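Local coordinates for peptidase M14, carboxypeptidase A (Thermoplasmatales archaeon SCGC AB-540-F20, PDB 4XED), which is probably a carboxypeptidase of the M14 family, represented by its calcium-binding PKD domain, a beta-sandwich module that probably serves binding rather than catalysis, at residues Asn8-Thr13 / Tyr86-Gly91; Asn25-Thr30 / Glu61-His66; Thr39-Trp44 / Arg77-Asp82. All blocks are in the same frame, centred on the assembly; numbering follows the deposited sequence.

Contact 1: Asn8-Thr13 / Tyr86-Gly91; sequences NIPNVT and YESSWG
Ile9 and Pro10 lie against Ser88, Ser89 and Gly91 where the two sheets of the PKD beta-sandwich approach each other along one margin. Residues 8-13 lead into the outermost strand 11-13 of the three-stranded sheet, and residues 86-91 lead into strand 91-97 at the border of the four-stranded one. The touching parts run in nearly the same direction, 26° apart, and meet through van der Waals contacts and one CA-H...O contact. From CB the Ile9 side chain divides over the second segment. CG2, anti to the backbone N, rests on the peptide link between Trp90 and Gly91, with Trp90 C at 3.5 Å. CG1, on the N side with chi1 -61°, approaches CB of Ser89 at 3.8 Å, and the extended chain carries CD1 alongside the same carbon, so one serine methylene meets both atoms of the longer branch. Beside it the Pro10 ring presents its CD to Ser88 OG at 3.5 Å and to the carbonyl oxygen of Ser89. Ser88 OG donates to Ser89 O at 2.8 Å; it is also hydrogen-bonded to Ala80 N, which ties this loop to strand 72-82. CB of Ser88 approaches Asn8 O, whose hydrogen-bonding partner is Thr30 OG1. The backbones come so close at Gly91 that there is little room for a CB beside Pro10 O, while the Gly91 backbone hydrogen-bonds to Ala78 of strand 72-82. The absence of a CB lets Gly91 CA come to 3.3 Å from Pro10 O, with an angle of 157° at the hydrogen.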
loop_
_atom_site.group_PDB
_atom_site.type_symbol
_atom_site.label_atom_id
_atom_site.label_comp_id
_atom_site.label_asym_id
_atom_site.label_seq_id
_atom_site.Cartn_x
_atom_site.Cartn_y
_atom_site.Cartn_z
ATOM N N ASN A 8 -7.011 8.185 7.096
ATOM C CA ASN A 8 -6.932 8.816 5.794
ATOM C C ASN A 8 -6.506 7.820 4.724
ATOM O O ASN A 8 -5.961 6.753 5.007
ATOM C CB ASN A 8 -6.016 10.017 5.896
ATOM C CG ASN A 8 -6.622 11.074 6.763
ATOM O OD1 ASN A 8 -7.751 11.484 6.535
ATOM N ND2 ASN A 8 -5.930 11.450 7.817
ATOM N N ILE A 9 -6.743 8.162 3.480
ATOM C CA ILE A 9 -6.378 7.286 2.399
ATOM C C ILE A 9 -4.855 7.210 2.294
ATOM O O ILE A 9 -4.160 8.248 2.241
ATOM C CB ILE A 9 -6.937 7.849 1.090
ATOM C CG1 ILE A 9 -8.452 7.921 1.148
ATOM C CG2 ILE A 9 -6.536 6.991 -0.049
ATOM C CD1 ILE A 9 -9.108 8.623 -0.029
ATOM N N PRO A 10 -4.301 5.986 2.191
ATOM C CA PRO A 10 -2.848 5.904 2.086
ATOM C C PRO A 10 -2.265 6.468 0.813
ATOM O O PRO A 10 -2.901 6.472 -0.245
ATOM C CB PRO A 10 -2.576 4.397 2.168
ATOM C CG PRO A 10 -3.750 3.850 2.960
ATOM C CD PRO A 10 -4.894 4.657 2.480
ATOM N N ASN A 11 -1.021 6.897 0.946
ATOM C CA ASN A 11 -0.183 7.283 -0.171
ATOM C C ASN A 11 0.808 6.154 -0.471
ATOM O O ASN A 11 1.350 5.537 0.440
ATOM C CB ASN A 11 0.579 8.559 0.179
ATOM C CG ASN A 11 -0.305 9.755 0.287
ATOM O OD1 ASN A 11 -0.699 10.339 -0.730
ATOM N ND2 ASN A 11 -0.729 10.067 1.508
ATOM N N VAL A 12 1.072 5.952 -1.771
ATOM C CA VAL A 12 2.002 4.953 -2.282
ATOM C C VAL A 12 2.949 5.590 -3.296
ATOM O O VAL A 12 2.468 6.094 -4.309
ATOM C CB VAL A 12 1.250 3.798 -3.020
ATOM C CG1 VAL A 12 2.234 2.721 -3.451
ATOM C CG2 VAL A 12 0.081 3.255 -2.204
ATOM N N THR A 13 4.253 5.594 -3.038
ATOM C CA THR A 13 5.193 6.094 -4.038
ATOM C C THR A 13 6.255 5.051 -4.344
ATOM O O THR A 13 6.654 4.278 -3.474
ATOM C CB THR A 13 5.862 7.451 -3.621
ATOM O OG1 THR A 13 6.615 7.281 -2.421
ATOM C CG2 THR A 13 4.817 8.528 -3.417
ATOM N N TYR A 86 -12.069 0.453 11.541
ATOM C CA TYR A 86 -12.683 1.429 10.652
ATOM C C TYR A 86 -11.730 1.596 9.464
ATOM O O TYR A 86 -10.566 1.967 9.646
ATOM C CB TYR A 86 -12.878 2.728 11.412
ATOM C CG TYR A 86 -14.025 3.624 10.983
ATOM C CD1 TYR A 86 -14.861 3.311 9.931
ATOM C CD2 TYR A 86 -14.268 4.806 11.667
ATOM C CE1 TYR A 86 -15.924 4.157 9.579
ATOM C CE2 TYR A 86 -15.324 5.660 11.329
ATOM C CZ TYR A 86 -16.135 5.332 10.274
ATOM O OH TYR A 86 -17.179 6.168 9.928
ATOM N N GLU A 87 -12.233 1.316 8.263
ATOM C CA GLU A 87 -11.377 1.239 7.087
ATOM C C GLU A 87 -11.413 2.488 6.218
ATOM O O GLU A 87 -12.471 3.063 5.961
ATOM C CB GLU A 87 -11.772 0.043 6.204
ATOM C CG GLU A 87 -11.612 -1.361 6.817
ATOM C CD GLU A 87 -11.811 -2.537 5.817
ATOM O OE1 GLU A 87 -11.541 -2.380 4.596
ATOM O OE2 GLU A 87 -12.197 -3.638 6.270
ATOM N N SER A 88 -10.247 2.857 5.690
ATOM C CA SER A 88 -10.104 3.922 4.700
ATOM C C SER A 88 -10.473 3.467 3.291
ATOM O O SER A 88 -10.667 2.302 3.021
ATOM C CB SER A 88 -8.657 4.404 4.680
ATOM O OG SER A 88 -7.816 3.515 3.959
ATOM N N SER A 89 -10.527 4.439 2.390
ATOM C CA SER A 89 -10.536 4.195 0.953
ATOM C C SER A 89 -9.130 3.811 0.454
ATOM O O SER A 89 -8.187 3.813 1.228
ATOM C CB SER A 89 -11.095 5.408 0.212
ATOM O OG SER A 89 -12.488 5.435 0.368
ATOM N N TRP A 90 -8.991 3.522 -0.831
ATOM C CA TRP A 90 -7.737 3.037 -1.347
ATOM C C TRP A 90 -6.917 4.145 -1.988
ATOM O O TRP A 90 -7.450 4.962 -2.766
ATOM C CB TRP A 90 -8.006 2.064 -2.473
ATOM C CG TRP A 90 -8.768 0.819 -2.211
ATOM C CD1 TRP A 90 -10.098 0.609 -2.393
ATOM C CD2 TRP A 90 -8.204 -0.436 -1.826
ATOM N NE1 TRP A 90 -10.398 -0.699 -2.130
ATOM C CE2 TRP A 90 -9.255 -1.370 -1.785
ATOM C CE3 TRP A 90 -6.917 -0.865 -1.512
ATOM C CZ2 TRP A 90 -9.061 -2.702 -1.456
ATOM C CZ3 TRP A 90 -6.723 -2.219 -1.206
ATOM C CH2 TRP A 90 -7.798 -3.106 -1.181
ATOM N N GLY A 91 -5.616 4.144 -1.731
ATOM C CA GLY A 91 -4.665 4.902 -2.525
ATOM C C GLY A 91 -4.146 3.977 -3.606
ATOM O O GLY A 91 -4.122 2.754 -3.410
#

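Contact 2: Asn25-Thr30 / Glu61-His66; sequences NYTFVT and EVIFSH
Tyr26 and Phe64, then Phe28 and Val62, form the hydrogen-bonded pairs of an antiparallel ladder in the three-stranded sheet of the PKD beta-sandwich. Each pair is closed by two backbone bonds; that from Val62 N to Phe28 O, 2.9 Å long, is nearly straight at 174°. On the face carrying Thr27, Thr27 OG1 lies beside Ile63 CG1 at 3.6 Å, the two side chains pointing the same way, while Thr27 CG2, anti to the backbone N, meets Glu61 OE2. A glycine in place of Thr27 would probably leave Ile63 CG1 and the Glu61 carboxylate without this neighbour and open a gap between them, with the end of Glu61 less restrained. Glu61 also lays its CG against Val29 CB at 3.8 Å. The other face looks into the sandwich: the Phe28 ring takes Val62 O at its edge and in its plane, and its side chain crosses that of Phe64 at about a right angle, the ring planes inclined obliquely at 46°. Farther out, Ile42 of the opposing sheet packs on both phenylalanines, Tyr56 and Ile53 on Phe64, and Tyr26 OH bonds to Pro15 O. Between the two rings the nearest atoms are Phe28 CD1 and Phe64 CD2, 3.9 Å apart.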
loop_
_atom_site.group_PDB
_atom_site.type_symbol
_atom_site.label_atom_id
_atom_site.label_comp_id
_atom_site.label_asym_id
_atom_site.label_seq_id
_atom_site.Cartn_x
_atom_site.Cartn_y
_atom_site.Cartn_z
ATOM N N ASN A 25 11.085 -0.969 -4.688
ATOM C CA ASN A 25 10.618 -0.545 -3.358
ATOM C C ASN A 25 9.496 0.462 -3.440
ATOM O O ASN A 25 9.575 1.437 -4.178
ATOM C CB ASN A 25 11.766 0.131 -2.608
ATOM C CG ASN A 25 12.879 -0.800 -2.308
ATOM O OD1 ASN A 25 12.658 -1.894 -1.809
ATOM N ND2 ASN A 25 14.090 -0.373 -2.580
ATOM N N TYR A 26 8.468 0.227 -2.631
ATOM C CA TYR A 26 7.298 1.102 -2.522
ATOM C C TYR A 26 7.152 1.606 -1.087
ATOM O O TYR A 26 7.246 0.839 -0.139
ATOM C CB TYR A 26 6.030 0.360 -3.055
ATOM C CG TYR A 26 6.237 0.105 -4.525
ATOM C CD1 TYR A 26 5.875 1.041 -5.474
ATOM C CD2 TYR A 26 6.908 -1.025 -4.959
ATOM C CE1 TYR A 26 6.203 0.885 -6.802
ATOM C CE2 TYR A 26 7.218 -1.220 -6.319
ATOM C CZ TYR A 26 6.884 -0.257 -7.215
ATOM O OH TYR A 26 7.220 -0.459 -8.550
ATOM N N THR A 27 6.900 2.901 -0.992
ATOM C CA THR A 27 6.743 3.584 0.278
ATOM C C THR A 27 5.259 3.841 0.513
ATOM O O THR A 27 4.581 4.412 -0.355
ATOM C CB THR A 27 7.509 4.908 0.265
ATOM O OG1 THR A 27 8.892 4.647 0.039
ATOM C CG2 THR A 27 7.313 5.646 1.571
ATOM N N PHE A 28 4.759 3.414 1.681
ATOM C CA PHE A 28 3.344 3.522 2.034
ATOM C C PHE A 28 3.237 4.362 3.289
ATOM O O PHE A 28 3.987 4.134 4.263
ATOM C CB PHE A 28 2.734 2.144 2.319
ATOM C CG PHE A 28 2.766 1.205 1.137
ATOM C CD1 PHE A 28 3.892 0.454 0.846
ATOM C CD2 PHE A 28 1.666 1.043 0.315
ATOM C CE1 PHE A 28 3.942 -0.402 -0.239
ATOM C CE2 PHE A 28 1.715 0.190 -0.777
ATOM C CZ PHE A 28 2.865 -0.535 -1.030
ATOM N N VAL A 29 2.281 5.279 3.319
ATOM C CA VAL A 29 2.023 5.976 4.578
ATOM C C VAL A 29 0.646 6.598 4.622
ATOM O O VAL A 29 0.123 7.076 3.612
ATOM C CB VAL A 29 3.079 7.086 4.852
ATOM C CG1 VAL A 29 3.041 8.152 3.775
ATOM C CG2 VAL A 29 2.924 7.712 6.255
ATOM N N THR A 30 0.043 6.560 5.805
ATOM C CA THR A 30 -1.122 7.353 6.068
ATOM C C THR A 30 -1.104 7.781 7.529
ATOM O O THR A 30 -0.225 7.371 8.289
ATOM C CB THR A 30 -2.410 6.599 5.712
ATOM O OG1 THR A 30 -3.450 7.567 5.585
ATOM C CG2 THR A 30 -2.799 5.562 6.767
ATOM N N GLU A 61 6.135 5.863 7.885
ATOM C CA GLU A 61 6.353 5.370 6.515
ATOM C C GLU A 61 6.854 3.937 6.577
ATOM O O GLU A 61 7.763 3.628 7.360
ATOM C CB GLU A 61 7.339 6.237 5.743
ATOM C CG GLU A 61 6.830 7.637 5.434
ATOM C CD GLU A 61 7.845 8.433 4.613
ATOM O OE1 GLU A 61 8.929 8.794 5.161
ATOM O OE2 GLU A 61 7.591 8.683 3.415
ATOM N N VAL A 62 6.225 3.076 5.790
ATOM C CA VAL A 62 6.613 1.677 5.744
ATOM C C VAL A 62 6.941 1.344 4.301
ATOM O O VAL A 62 6.189 1.692 3.384
ATOM C CB VAL A 62 5.528 0.765 6.360
ATOM C CG1 VAL A 62 5.334 1.089 7.792
ATOM C CG2 VAL A 62 4.243 0.913 5.698
ATOM N N ILE A 63 8.075 0.674 4.090
ATOM C CA ILE A 63 8.590 0.408 2.759
ATOM C C ILE A 63 8.571 -1.082 2.518
ATOM O O ILE A 63 9.163 -1.841 3.294
ATOM C CB ILE A 63 10.001 1.044 2.550
ATOM C CG1 ILE A 63 9.864 2.578 2.781
ATOM C CG2 ILE A 63 10.543 0.670 1.205
ATOM C CD1 ILE A 63 11.059 3.447 2.860
ATOM N N PHE A 64 7.884 -1.516 1.465
ATOM C CA PHE A 64 7.837 -2.914 1.051
ATOM C C PHE A 64 8.232 -3.050 -0.392
ATOM O O PHE A 64 7.867 -2.211 -1.210
ATOM C CB PHE A 64 6.441 -3.474 1.232
ATOM C CG PHE A 64 5.955 -3.419 2.633
ATOM C CD1 PHE A 64 6.618 -4.087 3.656
ATOM C CD2 PHE A 64 4.832 -2.689 2.925
ATOM C CE1 PHE A 64 6.153 -4.016 4.958
ATOM C CE2 PHE A 64 4.360 -2.615 4.201
ATOM C CZ PHE A 64 5.023 -3.272 5.232
ATOM N N SER A 65 8.973 -4.113 -0.698
ATOM C CA SER A 65 9.404 -4.364 -2.052
ATOM C C SER A 65 8.544 -5.429 -2.730
ATOM O O SER A 65 7.888 -6.226 -2.067
ATOM C CB SER A 65 10.875 -4.759 -2.072
ATOM O OG SER A 65 11.131 -5.930 -1.322
ATOM N N HIS A 66 8.552 -5.429 -4.051
ATOM C CA HIS A 66 7.808 -6.407 -4.826
ATOM C C HIS A 66 8.524 -6.585 -6.150
ATOM O O HIS A 66 9.247 -5.693 -6.599
ATOM C CB HIS A 66 6.347 -5.987 -5.018
ATOM C CG HIS A 66 5.464 -7.090 -5.519
ATOM N ND1 HIS A 66 5.145 -8.191 -4.748
ATOM C CD2 HIS A 66 4.836 -7.270 -6.709
ATOM C CE1 HIS A 66 4.366 -9.003 -5.448
ATOM N NE2 HIS A 66 4.141 -8.452 -6.631
#

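Contact 3: Thr39-Trp44 / Arg77-Asp82; sequences TYYIEW and RAKAKD. With CA (calcium ion), chain B; EDO (1,2-ethanediol), chain C.
Thr39, Tyr41 and Glu43 pair with Lys81, Lys79 and Arg77 through six backbone hydrogen bonds, joining antiparallel strands 39-43 and 77-82 whose N-to-C directions differ by 160°. These are central strands of the four-stranded sheet. In the intervening non-hydrogen-bonded pairs, Tyr40 and Ile42 stand beside Ala80 and Ala78 on the face turned into the sandwich. There Ile42 CG1 touches Ala78 CB at 4.1 Å, under Phe28 and Phe64 of the facing sheet.

The other face is polar. Arg77 bends at chi3 (-60°) and brings the side of its guanidinium, NE and NH2, to Glu43. NE donates to OE1 at 2.8 Å from above the carboxylate plane, and NH2 reaches the same oxygen at 3.2 Å on its syn side; NH2 also bonds weakly to OE2. Both nitrogens approach OE1 from one face of the carboxylate, its plane turned 30° from the guanidinium. Lys79, extended beyond CG, runs beside Tyr41 with CE 3.9 Å from Tyr41 CB. Its NZ donates to O1 of an ethanediol, probably from the crystallisation liquor, whose carbons lie over one face of the Tyr41 ring, and also forms a salt bridge with Glu87. Thr39 OG1 meets Lys81 CG at 3.4 Å and shares a water with Lys81 O. Asp82 OD2 binds calcium at 2.4 Å; Asn4, Asp5 (through its backbone O), Asp32, Asn34 and Asp36 also bind it.

Glu43 OE1, accepting two N-H bonds, is probably polarised toward the guanidinium, and the two-nitrogen grip probably limits rotation of both groups; calcium ties this strand end to residues 4-5 and 32-36.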
loop_
_atom_site.group_PDB
_atom_site.type_symbol
_atom_site.label_atom_id
_atom_site.label_comp_id
_atom_site.label_asym_id
_atom_site.label_seq_id
_atom_site.Cartn_x
_atom_site.Cartn_y
_atom_site.Cartn_z
ATOM N N THR A 39 -3.284 -0.813 10.482
ATOM C CA THR A 39 -2.766 -1.891 9.660
ATOM C C THR A 39 -3.085 -1.555 8.202
ATOM O O THR A 39 -4.033 -0.823 7.927
ATOM C CB THR A 39 -3.337 -3.279 10.019
ATOM O OG1 THR A 39 -4.769 -3.245 10.012
ATOM C CG2 THR A 39 -2.823 -3.725 11.388
ATOM N N TYR A 40 -2.284 -2.078 7.282
ATOM C CA TYR A 40 -2.445 -1.832 5.861
ATOM C C TYR A 40 -2.844 -3.102 5.111
ATOM O O TYR A 40 -2.370 -4.187 5.424
ATOM C CB TYR A 40 -1.136 -1.316 5.250
ATOM C CG TYR A 40 -0.689 0.042 5.737
ATOM C CD1 TYR A 40 -1.132 1.212 5.116
ATOM C CD2 TYR A 40 0.173 0.162 6.814
ATOM C CE1 TYR A 40 -0.716 2.467 5.550
ATOM C CE2 TYR A 40 0.589 1.414 7.271
ATOM C CZ TYR A 40 0.146 2.563 6.623
ATOM O OH TYR A 40 0.497 3.838 7.014
ATOM N N TYR A 41 -3.695 -2.926 4.108
ATOM C CA TYR A 41 -4.060 -3.986 3.164
ATOM C C TYR A 41 -3.553 -3.497 1.819
ATOM O O TYR A 41 -3.987 -2.460 1.330
ATOM C CB TYR A 41 -5.569 -4.249 3.149
ATOM C CG TYR A 41 -5.964 -5.440 2.340
ATOM C CD1 TYR A 41 -5.913 -5.416 0.951
ATOM C CD2 TYR A 41 -6.425 -6.606 2.957
ATOM C CE1 TYR A 41 -6.281 -6.485 0.210
ATOM C CE2 TYR A 41 -6.807 -7.714 2.197
ATOM C CZ TYR A 41 -6.722 -7.639 0.813
ATOM O OH TYR A 41 -7.102 -8.689 0.001
ATOM N N ILE A 42 -2.576 -4.210 1.261
ATOM C CA ILE A 42 -1.931 -3.851 0.002
ATOM C C ILE A 42 -2.264 -4.914 -1.049
ATOM O O ILE A 42 -2.114 -6.118 -0.802
ATOM C CB ILE A 42 -0.415 -3.757 0.189
ATOM C CG1 ILE A 42 -0.078 -2.663 1.221
ATOM C CG2 ILE A 42 0.308 -3.556 -1.143
ATOM C CD1 ILE A 42 1.348 -2.715 1.689
ATOM N N GLU A 43 -2.660 -4.451 -2.235
ATOM C CA GLU A 43 -2.775 -5.268 -3.447
ATOM C C GLU A 43 -1.634 -4.889 -4.373
ATOM O O GLU A 43 -1.440 -3.711 -4.670
ATOM C CB GLU A 43 -4.083 -4.986 -4.175
ATOM C CG GLU A 43 -5.315 -5.379 -3.434
ATOM C CD GLU A 43 -6.581 -4.969 -4.154
ATOM O OE1 GLU A 43 -6.522 -4.142 -5.101
ATOM O OE2 GLU A 43 -7.651 -5.486 -3.781
ATOM N N TRP A 44 -0.846 -5.856 -4.817
ATOM C CA TRP A 44 0.225 -5.568 -5.761
ATOM C C TRP A 44 -0.255 -5.550 -7.229
ATOM O O TRP A 44 0.519 -5.263 -8.148
ATOM C CB TRP A 44 1.369 -6.577 -5.607
ATOM C CG TRP A 44 2.076 -6.465 -4.281
ATOM C CD1 TRP A 44 2.061 -7.358 -3.265
ATOM C CD2 TRP A 44 2.906 -5.383 -3.844
ATOM N NE1 TRP A 44 2.819 -6.912 -2.211
ATOM C CE2 TRP A 44 3.352 -5.696 -2.542
ATOM C CE3 TRP A 44 3.323 -4.166 -4.425
ATOM C CZ2 TRP A 44 4.227 -4.859 -1.831
ATOM C CZ3 TRP A 44 4.163 -3.330 -3.716
ATOM C CH2 TRP A 44 4.599 -3.680 -2.431
ATOM N N ARG A 77 -2.546 -1.000 -4.871
ATOM C CA ARG A 77 -3.505 -0.267 -4.050
ATOM C C ARG A 77 -3.224 -0.538 -2.587
ATOM O O ARG A 77 -2.775 -1.635 -2.208
ATOM C CB ARG A 77 -4.952 -0.660 -4.382
ATOM C CG ARG A 77 -5.295 -0.532 -5.851
ATOM C CD ARG A 77 -6.803 -0.420 -6.025
ATOM N NE ARG A 77 -7.511 -1.582 -5.516
ATOM C CZ ARG A 77 -8.825 -1.650 -5.369
ATOM N NH1 ARG A 77 -9.608 -0.632 -5.713
ATOM N NH2 ARG A 77 -9.363 -2.753 -4.915
ATOM N N ALA A 78 -3.504 0.466 -1.753
ATOM C CA ALA A 78 -3.370 0.305 -0.320
ATOM C C ALA A 78 -4.497 1.004 0.400
ATOM O O ALA A 78 -4.848 2.131 0.091
ATOM C CB ALA A 78 -2.035 0.832 0.162
ATOM N N LYS A 79 -5.060 0.311 1.386
ATOM C CA LYS A 79 -6.024 0.899 2.337
ATOM C C LYS A 79 -5.530 0.611 3.756
ATOM O O LYS A 79 -4.618 -0.207 3.942
ATOM C CB LYS A 79 -7.446 0.393 2.097
ATOM C CG LYS A 79 -7.624 -1.083 2.332
ATOM C CD LYS A 79 -9.073 -1.540 2.134
ATOM C CE LYS A 79 -9.150 -3.084 2.110
ATOM N NZ LYS A 79 -10.588 -3.553 2.128
ATOM N N ALA A 80 -6.101 1.307 4.734
ATOM C CA ALA A 80 -5.651 1.140 6.101
ATOM C C ALA A 80 -6.890 1.042 6.993
ATOM O O ALA A 80 -7.963 1.579 6.688
ATOM C CB ALA A 80 -4.804 2.311 6.531
ATOM N N LYS A 81 -6.750 0.394 8.147
ATOM C CA LYS A 81 -7.816 0.392 9.132
ATOM C C LYS A 81 -7.200 0.593 10.493
ATOM O O LYS A 81 -6.080 0.181 10.771
ATOM C CB LYS A 81 -8.637 -0.885 9.091
ATOM C CG LYS A 81 -7.968 -2.090 9.685
ATOM C CD LYS A 81 -8.853 -3.335 9.527
ATOM C CE LYS A 81 -8.122 -4.549 10.000
ATOM N NZ LYS A 81 -8.975 -5.768 9.936
ATOM N N ASP A 82 -7.928 1.276 11.347
ATOM C CA ASP A 82 -7.432 1.480 12.682
ATOM C C ASP A 82 -7.739 0.293 13.605
ATOM O O ASP A 82 -8.218 -0.722 13.165
ATOM C CB ASP A 82 -7.950 2.815 13.236
ATOM C CG ASP A 82 -9.465 2.903 13.375
ATOM O OD1 ASP A 82 -10.173 1.884 13.362
ATOM O OD2 ASP A 82 -9.944 4.045 13.559
HETATM CA CA CA B . -9.383 6.283 14.092
HETATM C C1 EDO C . -10.338 -7.084 1.233
HETATM O O1 EDO C . -10.489 -6.319 2.419
HETATM C C2 EDO C . -10.144 -6.120 0.075
HETATM O O2 EDO C . -10.537 -6.765 -1.145
HETATM O O HOH W 1 -5.828 -2.514 12.534
#

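Contacts 2 and 3 are strand ladders in different sheets of the sandwich, and contact 1 joins the margins of those sheets. All three are partly buried: contacts 2 and 3 each have an inner face buried in the shared interior and an outer face toward solvent, whereas contact 1 lies at the margin with Ile9 and Ser89 exposed. The outer faces differ, contact 2 mixing aliphatic and small polar groups, contact 3 bearing paired charges. Tyr40 OH bonds to Thr30 N between the ladders. Contact 1 borders both, through Thr13 bonded to Thr27 and through strand 72-82. Along the chain it encloses the other two, whose segments alternate. Calcium is bound directly within contact 3 alone.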